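PDB 5BOI: germination protein YpeB from Bacillus megaterium QM B1551, which takes part in the germination of Bacillus spores, here represented by its C-terminal PepSY-containing part, which is probably inhibitory in role. Local coordinates for residues R20-L25 / K97-E102; R129-S134 / C201-G206; E171-K176 / I215-D220. One frame throughout, in Å; residues are numbered along the deposited sequence.

Interaction 1 (R20-L25 / K97-E102); sequences RSFLNL and KDHRFE
Phe22, in the last turn of helix 12-22, meets the rings of His99 and Phe101 just past the end of helix 85-98, where His99 is the first residue to leave helical geometry. Between the rings of Phe22 and His99 the nearest atoms are Phe22 CD1 and His99 CD2, 3.8 Å apart. The two ring planes stand at 75° with centroids 5.3 Å apart, an oblique pairing. One atom further round the ring, Phe22 CE1 lies 4.1 Å from Phe101 CE2, and these two side chains cross at about a right angle. Phe22 reaches both partners because its CG is anti to the backbone N (chi1 -163°), which brings the ring within contact of both. His99, with CG beside its own backbone N (chi1 -70°), has the edge of its imidazole near the helix terminus: Ser21 O lies in the ring plane, 3.8 Å from His99 NE2, too far for a hydrogen bond. The polar hold comes from the other nitrogen, as His99 ND1 is hydrogen-bonded to Phe95 O, and the ring stacks on that of Phe95. Replacing His99 with an alanine would probably open a gap beside Phe22 CD1 and leave Phe95 O without this side-chain partner. Around the contact, Phe95 and Phe149 each pack edge-to-face with Phe22, Phe149 does so with Phe101 too, and Phe22 also rests on Met60 of strand 57-63 and on Pro69 and Val72 of strand 69-74.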
loop_
_atom_site.group_PDB
_atom_site.type_symbol
_atom_site.label_atom_id
_atom_site.label_comp_id
_atom_site.label_asym_id
_atom_site.label_seq_id
_atom_site.Cartn_x
_atom_site.Cartn_y
_atom_site.Cartn_z
ATOM N N ARG A 20 17.392 -9.505 -5.171
ATOM C CA ARG A 20 18.602 -8.695 -5.067
ATOM C C ARG A 20 18.338 -7.241 -5.465
ATOM O O ARG A 20 18.758 -6.308 -4.775
ATOM C CB ARG A 20 19.710 -9.286 -5.938
ATOM C CG ARG A 20 20.057 -10.726 -5.609
ATOM C CD ARG A 20 21.394 -11.128 -6.223
ATOM N NE ARG A 20 21.678 -12.547 -6.023
ATOM C CZ ARG A 20 22.197 -13.057 -4.909
ATOM N NH1 ARG A 20 22.418 -14.361 -4.817
ATOM N NH2 ARG A 20 22.488 -12.263 -3.885
ATOM N N SER A 21 17.628 -7.066 -6.574
ATOM C CA SER A 21 17.294 -5.745 -7.096
ATOM C C SER A 21 16.320 -4.970 -6.202
ATOM O O SER A 21 16.559 -3.809 -5.864
ATOM C CB SER A 21 16.708 -5.886 -8.498
ATOM O OG SER A 21 16.789 -4.664 -9.204
ATOM N N PHE A 22 15.225 -5.625 -5.825
ATOM C CA PHE A 22 14.179 -5.018 -5.000
ATOM C C PHE A 22 14.680 -4.584 -3.622
ATOM O O PHE A 22 14.267 -3.548 -3.097
ATOM C CB PHE A 22 13.027 -6.011 -4.842
ATOM C CG PHE A 22 11.741 -5.398 -4.366
ATOM C CD1 PHE A 22 10.935 -4.675 -5.236
ATOM C CD2 PHE A 22 11.323 -5.572 -3.057
ATOM C CE1 PHE A 22 9.738 -4.125 -4.798
ATOM C CE2 PHE A 22 10.123 -5.028 -2.614
ATOM C CZ PHE A 22 9.331 -4.302 -3.490
ATOM N N LEU A 23 15.565 -5.391 -3.041
ATOM C CA LEU A 23 16.016 -5.202 -1.665
ATOM C C LEU A 23 17.390 -4.559 -1.608
ATOM O O LEU A 23 17.952 -4.366 -0.526
ATOM C CB LEU A 23 16.053 -6.540 -0.928
ATOM C CG LEU A 23 14.724 -7.268 -0.750
ATOM C CD1 LEU A 23 14.980 -8.660 -0.203
ATOM C CD2 LEU A 23 13.818 -6.476 0.172
ATOM N N ASN A 24 17.929 -4.250 -2.780
ATOM C CA ASN A 24 19.226 -3.602 -2.884
ATOM C C ASN A 24 20.313 -4.429 -2.200
ATOM O O ASN A 24 21.107 -3.903 -1.425
ATOM C CB ASN A 24 19.158 -2.194 -2.281
ATOM C CG ASN A 24 20.038 -1.204 -3.009
ATOM O OD1 ASN A 24 20.627 -1.518 -4.044
ATOM N ND2 ASN A 24 20.121 0.010 -2.477
ATOM N N LEU A 25 20.328 -5.730 -2.479
ATOM C CA LEU A 25 21.337 -6.623 -1.921
ATOM C C LEU A 25 22.643 -6.497 -2.706
ATOM O O LEU A 25 22.627 -6.392 -3.933
ATOM C CB LEU A 25 20.847 -8.071 -1.940
ATOM C CG LEU A 25 19.467 -8.361 -1.344
ATOM C CD1 LEU A 25 19.114 -9.827 -1.536
ATOM C CD2 LEU A 25 19.391 -7.973 0.128
ATOM N N LYS A 97 7.871 4.208 -7.182
ATOM C CA LYS A 97 8.059 4.667 -8.550
ATOM C C LYS A 97 9.317 4.060 -9.164
ATOM O O LYS A 97 9.329 3.716 -10.342
ATOM C CB LYS A 97 8.114 6.196 -8.595
ATOM C CG LYS A 97 6.928 6.849 -7.899
ATOM C CD LYS A 97 6.421 8.068 -8.623
ATOM C CE LYS A 97 4.920 8.221 -8.431
ATOM N NZ LYS A 97 4.158 7.076 -9.007
ATOM N N ASP A 98 10.371 3.918 -8.365
ATOM C CA ASP A 98 11.616 3.321 -8.852
ATOM C C ASP A 98 11.492 1.828 -9.150
ATOM O O ASP A 98 12.321 1.271 -9.880
ATOM C CB ASP A 98 12.763 3.532 -7.853
ATOM C CG ASP A 98 13.214 4.978 -7.767
ATOM O OD1 ASP A 98 12.889 5.760 -8.681
ATOM O OD2 ASP A 98 13.911 5.329 -6.793
ATOM N N HIS A 99 10.475 1.176 -8.594
ATOM C CA HIS A 99 10.359 -0.271 -8.743
ATOM C C HIS A 99 9.093 -0.702 -9.472
ATOM O O HIS A 99 8.539 -1.758 -9.174
ATOM C CB HIS A 99 10.446 -0.949 -7.376
ATOM C CG HIS A 99 11.809 -0.872 -6.767
ATOM N ND1 HIS A 99 12.262 0.245 -6.098
ATOM C CD2 HIS A 99 12.842 -1.748 -6.779
ATOM C CE1 HIS A 99 13.504 0.043 -5.696
ATOM N NE2 HIS A 99 13.880 -1.159 -6.098
ATOM N N ARG A 100 8.642 0.133 -10.409
ATOM C CA ARG A 100 7.561 -0.181 -11.350
ATOM C C ARG A 100 6.168 -0.249 -10.730
ATOM O O ARG A 100 5.252 -0.810 -11.328
ATOM C CB ARG A 100 7.842 -1.500 -12.084
ATOM C CG ARG A 100 8.885 -1.392 -13.182
ATOM C CD ARG A 100 9.340 -2.764 -13.669
ATOM N NE ARG A 100 8.334 -3.800 -13.442
ATOM C CZ ARG A 100 8.580 -5.105 -13.514
ATOM N NH1 ARG A 100 7.607 -5.979 -13.290
ATOM N NH2 ARG A 100 9.798 -5.536 -13.810
ATOM N N PHE A 101 6.009 0.321 -9.540
ATOM C CA PHE A 101 4.682 0.475 -8.955
ATOM C C PHE A 101 4.237 1.897 -9.192
ATOM O O PHE A 101 4.501 2.783 -8.379
ATOM C CB PHE A 101 4.681 0.136 -7.463
ATOM C CG PHE A 101 4.829 -1.326 -7.183
ATOM C CD1 PHE A 101 3.719 -2.149 -7.135
ATOM C CD2 PHE A 101 6.083 -1.885 -6.993
ATOM C CE1 PHE A 101 3.846 -3.502 -6.885
ATOM C CE2 PHE A 101 6.221 -3.242 -6.746
ATOM C CZ PHE A 101 5.104 -4.051 -6.692
ATOM N N GLU A 102 3.583 2.108 -10.332
ATOM C CA GLU A 102 3.144 3.434 -10.741
ATOM C C GLU A 102 1.647 3.601 -10.488
ATOM O O GLU A 102 0.921 2.611 -10.323
ATOM C CB GLU A 102 3.439 3.675 -12.226
ATOM C CG GLU A 102 4.763 3.110 -12.722
ATOM C CD GLU A 102 5.959 3.757 -12.059
ATOM O OE1 GLU A 102 5.865 4.951 -11.703
ATOM O OE2 GLU A 102 6.993 3.072 -11.891
#

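Interaction 2 (R129-S134 / C201-G206); sequences RIYPDS and CYEFLG
A small polar contact, built on the carboxylate of Glu203, joins strand 129-130 and the corner that follows to strand 198-208 of the C-terminal PepSY region. The corner is a type I beta turn from Ile130 to Asp133. The two segments are not paired as strands: their nearest CA atoms, those of Arg129 and Glu203, are 8.9 Å apart, and strand 182-192 pairs with both strand 129-130 and strand 198-208. Glu203, its CG anti to the backbone N (chi1 172°), places its carboxylate beside Arg129 and Tyr131. Arg129 crosses it at about a right angle, its guanidinium 52° from the carboxylate plane; the salt bridge from Arg129 NH1 to Glu203 OE2 is long, 3.8 Å. Glu203 OE2 has a second, long and weak partner in Arg214; Arg129 makes a similarly long, weak pair with Glu185, and its side chain is about 4 Å from a bound sulfate, probably from the crystallisation liquor. Phe216 packs edge-to-face with Tyr131, whose ring is turned 77° from the carboxylate and receives Glu203 OE1 at its edge, in plane. Tyr131 OH lies 2.8 Å from Glu203 OE1 in a weak hydrogen bond, not certain because the hydroxyl proton could serve another acceptor.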
loop_
_atom_site.group_PDB
_atom_site.type_symbol
_atom_site.label_atom_id
_atom_site.label_comp_id
_atom_site.label_asym_id
_atom_site.label_seq_id
_atom_site.Cartn_x
_atom_site.Cartn_y
_atom_site.Cartn_z
ATOM N N ARG A 129 -9.715 6.960 -6.783
ATOM C CA ARG A 129 -8.879 6.189 -5.846
ATOM C C ARG A 129 -9.531 4.850 -5.511
ATOM O O ARG A 129 -10.652 4.816 -5.003
ATOM C CB ARG A 129 -8.633 6.988 -4.570
ATOM C CG ARG A 129 -7.636 8.111 -4.842
ATOM C CD ARG A 129 -7.540 9.177 -3.782
ATOM N NE ARG A 129 -6.810 10.317 -4.338
ATOM C CZ ARG A 129 -6.353 11.345 -3.633
ATOM N NH1 ARG A 129 -6.546 11.396 -2.320
ATOM N NH2 ARG A 129 -5.698 12.321 -4.249
ATOM N N ILE A 130 -8.836 3.761 -5.806
ATOM C CA ILE A 130 -9.397 2.428 -5.612
ATOM C C ILE A 130 -8.806 1.861 -4.323
ATOM O O ILE A 130 -7.748 1.221 -4.331
ATOM C CB ILE A 130 -9.074 1.479 -6.783
ATOM C CG1 ILE A 130 -9.371 2.122 -8.141
ATOM C CG2 ILE A 130 -9.777 0.155 -6.612
ATOM C CD1 ILE A 130 -10.817 2.477 -8.358
ATOM N N TYR A 131 -9.473 2.128 -3.213
ATOM C CA TYR A 131 -8.927 1.735 -1.917
ATOM C C TYR A 131 -8.686 0.221 -1.711
ATOM O O TYR A 131 -7.725 -0.135 -1.033
ATOM C CB TYR A 131 -9.808 2.314 -0.799
ATOM C CG TYR A 131 -9.463 3.766 -0.541
ATOM C CD1 TYR A 131 -10.000 4.777 -1.328
ATOM C CD2 TYR A 131 -8.604 4.121 0.484
ATOM C CE1 TYR A 131 -9.669 6.099 -1.106
ATOM C CE2 TYR A 131 -8.276 5.425 0.721
ATOM C CZ TYR A 131 -8.783 6.403 -0.067
ATOM O OH TYR A 131 -8.421 7.701 0.195
ATOM N N PRO A 132 -9.512 -0.669 -2.306
ATOM C CA PRO A 132 -9.205 -2.108 -2.193
ATOM C C PRO A 132 -7.860 -2.526 -2.808
ATOM O O PRO A 132 -7.264 -3.511 -2.372
ATOM C CB PRO A 132 -10.354 -2.769 -2.961
ATOM C CG PRO A 132 -11.487 -1.789 -2.856
ATOM C CD PRO A 132 -10.839 -0.446 -2.923
ATOM N N ASP A 133 -7.400 -1.784 -3.805
ATOM C CA ASP A 133 -6.187 -2.124 -4.547
ATOM C C ASP A 133 -4.976 -1.424 -3.922
ATOM O O ASP A 133 -4.507 -0.383 -4.412
ATOM C CB ASP A 133 -6.348 -1.737 -6.019
ATOM C CG ASP A 133 -7.447 -2.547 -6.715
ATOM O OD1 ASP A 133 -8.233 -3.217 -6.007
ATOM O OD2 ASP A 133 -7.535 -2.513 -7.957
ATOM N N SER A 134 -4.483 -1.998 -2.832
ATOM C CA SER A 134 -3.543 -1.279 -1.976
ATOM C C SER A 134 -2.164 -1.934 -1.844
ATOM O O SER A 134 -1.984 -3.141 -2.021
ATOM C CB SER A 134 -4.150 -1.102 -0.579
ATOM O OG SER A 134 -4.322 -2.346 0.089
ATOM N N CYS A 201 -17.891 6.513 -4.165
ATOM C CA CYS A 201 -18.090 7.590 -3.185
ATOM C C CYS A 201 -17.367 8.875 -3.544
ATOM O O CYS A 201 -16.341 8.850 -4.215
ATOM C CB CYS A 201 -17.586 7.177 -1.794
ATOM S SG CYS A 201 -18.327 5.714 -1.075
ATOM N N TYR A 202 -17.861 10.005 -3.054
ATOM C CA TYR A 202 -17.019 11.205 -3.002
ATOM C C TYR A 202 -16.239 11.127 -1.701
ATOM O O TYR A 202 -16.841 10.935 -0.638
ATOM C CB TYR A 202 -17.854 12.476 -3.013
ATOM C CG TYR A 202 -18.550 12.711 -4.330
ATOM C CD1 TYR A 202 -17.869 13.293 -5.374
ATOM C CD2 TYR A 202 -19.883 12.342 -4.516
ATOM C CE1 TYR A 202 -18.489 13.500 -6.609
ATOM C CE2 TYR A 202 -20.537 12.561 -5.733
ATOM C CZ TYR A 202 -19.819 13.139 -6.788
ATOM O OH TYR A 202 -20.426 13.361 -8.019
ATOM N N GLU A 203 -14.922 11.267 -1.789
ATOM C CA GLU A 203 -14.055 11.243 -0.621
ATOM C C GLU A 203 -13.680 12.674 -0.263
ATOM O O GLU A 203 -13.229 13.427 -1.119
ATOM C CB GLU A 203 -12.795 10.421 -0.906
ATOM C CG GLU A 203 -11.753 10.501 0.194
ATOM C CD GLU A 203 -10.350 10.371 -0.352
ATOM O OE1 GLU A 203 -10.130 9.475 -1.197
ATOM O OE2 GLU A 203 -9.473 11.161 0.060
ATOM N N PHE A 204 -13.868 13.052 0.995
ATOM C CA PHE A 204 -13.503 14.375 1.468
ATOM C C PHE A 204 -12.417 14.271 2.532
ATOM O O PHE A 204 -12.534 13.480 3.477
ATOM C CB PHE A 204 -14.731 15.099 2.050
ATOM C CG PHE A 204 -15.824 15.385 1.032
ATOM C CD1 PHE A 204 -15.779 16.544 0.265
ATOM C CD2 PHE A 204 -16.880 14.494 0.846
ATOM C CE1 PHE A 204 -16.775 16.827 -0.682
ATOM C CE2 PHE A 204 -17.878 14.754 -0.067
ATOM C CZ PHE A 204 -17.831 15.931 -0.849
ATOM N N LEU A 205 -11.378 15.082 2.384
ATOM C CA LEU A 205 -10.339 15.207 3.397
ATOM C C LEU A 205 -10.517 16.571 4.049
ATOM O O LEU A 205 -10.549 17.596 3.358
ATOM C CB LEU A 205 -8.963 15.063 2.750
ATOM C CG LEU A 205 -7.659 14.968 3.539
ATOM C CD1 LEU A 205 -7.772 13.969 4.654
ATOM C CD2 LEU A 205 -6.563 14.549 2.570
ATOM N N GLY A 206 -10.656 16.598 5.369
ATOM C CA GLY A 206 -10.905 17.855 6.050
ATOM C C GLY A 206 -10.565 17.793 7.526
ATOM O O GLY A 206 -10.048 16.788 8.019
#

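Interaction 3 (E171-K176 / I215-D220); sequences EQAKTK and IFINAD
Apolar contact carries the meeting of Ala173 and Lys176 with Ile217, where helix 170-175 lies on strand 211-218. Ile217 touches mainly with its CG2 branch, which is anti to the backbone N (chi1 to CG1 -63°), a rotation that turns this methyl to the helix. Ile217 CG2 lies 4.2 Å from Ala173 CB and 4.1 Å from Lys176 CB, bridging two residues three apart at the end of helix 170-175. The small Ala173 side chain lets the backbones come close, with CA atoms of Ala173 and Ile217 6.4 Å apart. Lys176 contributes the base of its chain alone: bent at chi2 (-46°), it leads its charged end away from the strand.

One polar atom also packs on the isoleucine: Ala173 O is 4.0 Å from Ile217 CG2 and 4.1 Å from Ile217 CG1, while its hydrogen bond is with Lys176 N. No hydrogen bond crosses between the segments; two side-chain bonds lie within them. Thr175 OG1 donates to Gln172 O at 2.6 Å, on a lone pair in the carbonyl plane. Asn218 OD1 accepts from Asp220 N, an Asx turn that shapes the chain as it leaves strand 211-218.

Ala173 also touches Tyr202 and Phe204 of strand 198-208, which places the helix over two adjacent strands. Between these two segments cohesion is therefore probably hydrophobic and non-directional, centred on the buried Ala173 and Ile217 with the aliphatic base of Lys176 at the rim.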
loop_
_atom_site.group_PDB
_atom_site.type_symbol
_atom_site.label_atom_id
_atom_site.label_comp_id
_atom_site.label_asym_id
_atom_site.label_seq_id
_atom_site.Cartn_x
_atom_site.Cartn_y
_atom_site.Cartn_z
ATOM N N GLU A 171 -21.072 18.886 -5.393
ATOM C CA GLU A 171 -21.647 19.951 -4.585
ATOM C C GLU A 171 -22.742 19.406 -3.663
ATOM O O GLU A 171 -22.796 19.737 -2.476
ATOM C CB GLU A 171 -22.200 21.059 -5.486
ATOM C CG GLU A 171 -21.131 21.761 -6.345
ATOM C CD GLU A 171 -20.650 20.936 -7.541
ATOM O OE1 GLU A 171 -21.345 19.985 -7.950
ATOM O OE2 GLU A 171 -19.558 21.237 -8.071
ATOM N N GLN A 172 -23.599 18.552 -4.211
ATOM C CA GLN A 172 -24.658 17.925 -3.421
ATOM C C GLN A 172 -24.046 17.006 -2.343
ATOM O O GLN A 172 -24.453 17.034 -1.180
ATOM C CB GLN A 172 -25.611 17.153 -4.343
ATOM C CG GLN A 172 -26.507 18.077 -5.191
ATOM C CD GLN A 172 -27.087 17.420 -6.441
ATOM O OE1 GLN A 172 -26.790 16.268 -6.761
ATOM N NE2 GLN A 172 -27.934 18.161 -7.148
ATOM N N ALA A 173 -23.044 16.223 -2.732
ATOM C CA ALA A 173 -22.323 15.373 -1.777
ATOM C C ALA A 173 -21.783 16.162 -0.593
ATOM O O ALA A 173 -21.905 15.737 0.561
ATOM C CB ALA A 173 -21.186 14.658 -2.464
ATOM N N LYS A 174 -21.191 17.312 -0.892
ATOM C CA LYS A 174 -20.565 18.156 0.119
ATOM C C LYS A 174 -21.577 18.689 1.124
ATOM O O LYS A 174 -21.233 18.910 2.283
ATOM C CB LYS A 174 -19.811 19.313 -0.562
ATOM C CG LYS A 174 -18.955 20.184 0.360
ATOM C CD LYS A 174 -18.007 21.082 -0.447
ATOM C CE LYS A 174 -17.425 22.220 0.388
ATOM N NZ LYS A 174 -16.201 22.821 -0.236
ATOM N N THR A 175 -22.828 18.878 0.706
ATOM C CA THR A 175 -23.831 19.362 1.653
ATOM C C THR A 175 -24.226 18.257 2.627
ATOM O O THR A 175 -24.849 18.513 3.660
ATOM C CB THR A 175 -25.093 19.878 0.945
ATOM O OG1 THR A 175 -25.762 18.785 0.304
ATOM C CG2 THR A 175 -24.731 20.929 -0.092
ATOM N N LYS A 176 -23.847 17.028 2.296
ATOM C CA LYS A 176 -24.178 15.877 3.125
ATOM C C LYS A 176 -23.239 15.773 4.318
ATOM O O LYS A 176 -23.525 15.063 5.279
ATOM C CB LYS A 176 -24.136 14.599 2.285
ATOM C CG LYS A 176 -25.060 14.646 1.065
ATOM C CD LYS A 176 -26.437 15.192 1.429
ATOM C CE LYS A 176 -27.485 14.829 0.385
ATOM N NZ LYS A 176 -28.676 15.719 0.448
ATOM N N ILE A 215 -13.701 11.433 5.057
ATOM C CA ILE A 215 -15.123 11.079 5.047
ATOM C C ILE A 215 -15.560 10.650 3.659
ATOM O O ILE A 215 -15.325 11.369 2.670
ATOM C CB ILE A 215 -15.988 12.248 5.527
ATOM C CG1 ILE A 215 -15.674 12.566 6.990
ATOM C CG2 ILE A 215 -17.519 11.888 5.411
ATOM C CD1 ILE A 215 -15.875 14.029 7.356
ATOM N N PHE A 216 -16.206 9.485 3.578
ATOM C CA PHE A 216 -16.716 8.991 2.301
ATOM C C PHE A 216 -18.237 9.141 2.222
ATOM O O PHE A 216 -18.949 8.634 3.112
ATOM C CB PHE A 216 -16.344 7.524 2.105
ATOM C CG PHE A 216 -14.853 7.274 1.996
ATOM C CD1 PHE A 216 -14.076 7.105 3.132
ATOM C CD2 PHE A 216 -14.245 7.193 0.745
ATOM C CE1 PHE A 216 -12.700 6.855 3.027
ATOM C CE2 PHE A 216 -12.879 6.944 0.634
ATOM C CZ PHE A 216 -12.114 6.777 1.775
ATOM N N ILE A 217 -18.716 9.808 1.172
ATOM C CA ILE A 217 -20.161 10.006 0.948
ATOM C C ILE A 217 -20.588 9.221 -0.302
ATOM O O ILE A 217 -20.014 9.399 -1.379
ATOM C CB ILE A 217 -20.508 11.500 0.765
ATOM C CG1 ILE A 217 -20.186 12.315 2.019
ATOM C CG2 ILE A 217 -21.988 11.713 0.359
ATOM C CD1 ILE A 217 -20.859 11.835 3.276
ATOM N N ASN A 218 -21.568 8.330 -0.150
ATOM C CA ASN A 218 -22.044 7.507 -1.263
ATOM C C ASN A 218 -22.452 8.390 -2.461
ATOM O O ASN A 218 -23.210 9.345 -2.293
ATOM C CB ASN A 218 -23.235 6.633 -0.808
ATOM C CG ASN A 218 -23.651 5.617 -1.873
ATOM O OD1 ASN A 218 -24.138 5.979 -2.947
ATOM N ND2 ASN A 218 -23.450 4.339 -1.576
ATOM N N ALA A 219 -21.933 8.095 -3.656
ATOM C CA ALA A 219 -22.141 8.973 -4.835
ATOM C C ALA A 219 -23.515 8.795 -5.481
ATOM O O ALA A 219 -23.833 9.505 -6.442
ATOM C CB ALA A 219 -21.057 8.732 -5.876
ATOM N N ASP A 220 -24.302 7.837 -4.979
ATOM C CA ASP A 220 -25.683 7.635 -5.467
ATOM C C ASP A 220 -26.715 8.139 -4.473
ATOM O O ASP A 220 -27.714 8.731 -4.868
ATOM C CB ASP A 220 -25.942 6.151 -5.774
ATOM C CG ASP A 220 -25.166 5.660 -7.007
ATOM O OD1 ASP A 220 -24.597 6.503 -7.736
ATOM O OD2 ASP A 220 -25.125 4.432 -7.245
#

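Overall arrangement
Interactions 2 and 3 adjoin, their centres about 13 Å apart, through neighbouring antiparallel strands 198-208 and 211-218. Probable hydrogen bonds link them, Phe204 N to Ile215 O and Tyr202 N to Ile217 O, both 2.8 Å, and Tyr202 CD2 packs 3.4 Å from Ala173 CB. Glu203 faces the 129-134 corner, while Tyr202 and Phe204, like Ile217 on the adjacent strand, face helix 170-175, so the two contacts probably lie on opposite faces of this strand pair. Interaction 1 lies across the chain's centre, its centre about 26 Å from interaction 2's and 38 Å from interaction 3's, with nearest atoms about 8 and 18 Å apart. Interaction 2 connects its PepSY region to the C-terminal one, beside the bound sulfate.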